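BluB-like flavoprotein (Clostridium difficile 630, PDB 3EO8) binds flavin mononucleotide and, as a member of the nitroreductase family, probably works as an FMN-dependent oxidoreductase. Local coordinates at residues A[66-69]-A[70-74]. Sequence-based numbering, arbitrary orientation. Where two conformers were deposited one is given.
Sequences KKQQ and EILVE. With ACT (acetate ion), chain I.
Lys67 and Glu70, one helical turn apart, are joined through a water that accepts from Lys67 NZ at 2.7 Å and donates to Glu70 OE1 at 2.8 Å. Lys67 NZ and Glu70 OE1 themselves are 4.4 Å apart, too far for a salt bridge. A bend at chi2 (79°) lays the lysine chain beside the carboxylate, its CD 3.8 Å from Glu70 OE1. NZ also donates to OXT of an acetate, probably from the crystallisation liquor, and forms a salt bridge with Glu172, so several acceptors fix the ammonium group. Van der Waals contact gathers on Leu72: its CD1 meets the amide NE2 of Gln68 and of Gln69, each at 3.7 Å, and the aliphatic CG of Gln68. Backbone i to i+4 bonds link the two halves: Glu70 N to Lys66 O, Leu72 N to Gln68 O (2.9 Å, in the carbonyl plane), Val73 N, 23° off the plane of the Gln69 carbonyl it bonds to, and a weak one from Ile71 N to Lys67 O. This is regular alpha-helix near the end of helix 54-75, amphipathic: Gln68 and Leu72 rest on Phe86 of helix 80-93, Ile71 packs on Tyr168 and on Leu119 of the second subunit, and Lys66, Gln69 and Glu70 are exposed.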
# COMPACT_ATOMS: atom_id res chain seq x y z
N LYS A 66 4.01 20.55 -18.38
CA LYS A 66 5.01 21.58 -18.25
C LYS A 66 6.21 21.05 -17.47
O LYS A 66 7.36 21.29 -17.82
CB LYS A 66 4.40 22.79 -17.55
CG LYS A 66 5.32 23.97 -17.44
CD LYS A 66 4.62 25.11 -16.77
CE LYS A 66 5.53 26.33 -16.67
NZ LYS A 66 4.71 27.50 -16.27
N LYS A 67 5.94 20.35 -16.38
CA LYS A 67 7.01 19.74 -15.58
C LYS A 67 7.74 18.68 -16.40
O LYS A 67 8.94 18.61 -16.38
CB LYS A 67 6.44 19.13 -14.30
CG LYS A 67 7.49 18.86 -13.21
CD LYS A 67 7.86 20.12 -12.45
CE LYS A 67 8.89 19.78 -11.37
NZ LYS A 67 9.11 20.89 -10.38
N GLN A 68 6.97 17.84 -17.09
CA GLN A 68 7.55 16.85 -18.04
C GLN A 68 8.50 17.50 -19.04
O GLN A 68 9.57 16.97 -19.30
CB GLN A 68 6.45 16.14 -18.83
CG GLN A 68 6.97 15.12 -19.82
CD GLN A 68 5.98 14.88 -20.94
OE1 GLN A 68 5.16 15.76 -21.23
NE2 GLN A 68 6.08 13.73 -21.59
N GLN A 69 8.10 18.62 -19.61
CA GLN A 69 8.92 19.25 -20.62
C GLN A 69 10.26 19.75 -20.05
O GLN A 69 11.27 19.69 -20.74
CB GLN A 69 8.16 20.36 -21.31
CG GLN A 69 7.00 19.86 -22.15
CD GLN A 69 7.41 19.02 -23.35
OE1 GLN A 69 8.44 19.25 -23.98
NE2 GLN A 69 6.57 18.05 -23.69
N GLU A 70 10.27 20.24 -18.81
CA GLU A 70 11.51 20.66 -18.17
C GLU A 70 12.48 19.49 -18.07
O GLU A 70 13.69 19.68 -18.29
CB GLU A 70 11.24 21.21 -16.77
CG GLU A 70 10.32 22.42 -16.73
CD GLU A 70 9.93 22.80 -15.30
OE1 GLU A 70 10.47 22.17 -14.34
OE2 GLU A 70 9.11 23.74 -15.15
N ILE A 71 11.95 18.30 -17.77
CA ILE A 71 12.77 17.09 -17.74
C ILE A 71 13.24 16.68 -19.16
O ILE A 71 14.41 16.44 -19.36
CB ILE A 71 12.04 15.91 -17.06
CG1 ILE A 71 11.70 16.25 -15.59
CG2 ILE A 71 12.90 14.70 -17.14
CD1 ILE A 71 10.64 15.33 -14.93
N LEU A 72 12.32 16.69 -20.13
CA LEU A 72 12.63 16.29 -21.50
C LEU A 72 13.74 17.11 -22.17
O LEU A 72 14.60 16.57 -22.88
CB LEU A 72 11.35 16.33 -22.37
CG LEU A 72 10.39 15.17 -22.16
CD1 LEU A 72 9.07 15.41 -22.88
CD2 LEU A 72 10.99 13.82 -22.59
N VAL A 73 13.73 18.43 -22.00
CA VAL A 73 14.75 19.27 -22.62
C VAL A 73 16.13 18.94 -22.06
O VAL A 73 17.14 19.10 -22.76
CB VAL A 73 14.49 20.79 -22.46
CG1 VAL A 73 13.31 21.21 -23.32
CG2 VAL A 73 14.29 21.16 -21.00
N GLU A 74 16.20 18.48 -20.83
CA GLU A 74 17.50 18.01 -20.31
C GLU A 74 17.83 16.56 -20.76
O GLU A 74 18.99 16.24 -21.00
CB GLU A 74 17.53 18.09 -18.80
CG GLU A 74 17.23 19.48 -18.28
CD GLU A 74 18.23 20.53 -18.68
OE1 GLU A 74 19.42 20.20 -18.91
OE2 GLU A 74 17.82 21.71 -18.74
C ACT I . 7.51 18.41 -7.24
O ACT I . 6.43 17.86 -6.95
OXT ACT I . 7.45 19.29 -8.13
CH3 ACT I . 8.80 18.03 -6.56
O HOH W 1 10.49 22.78 -11.65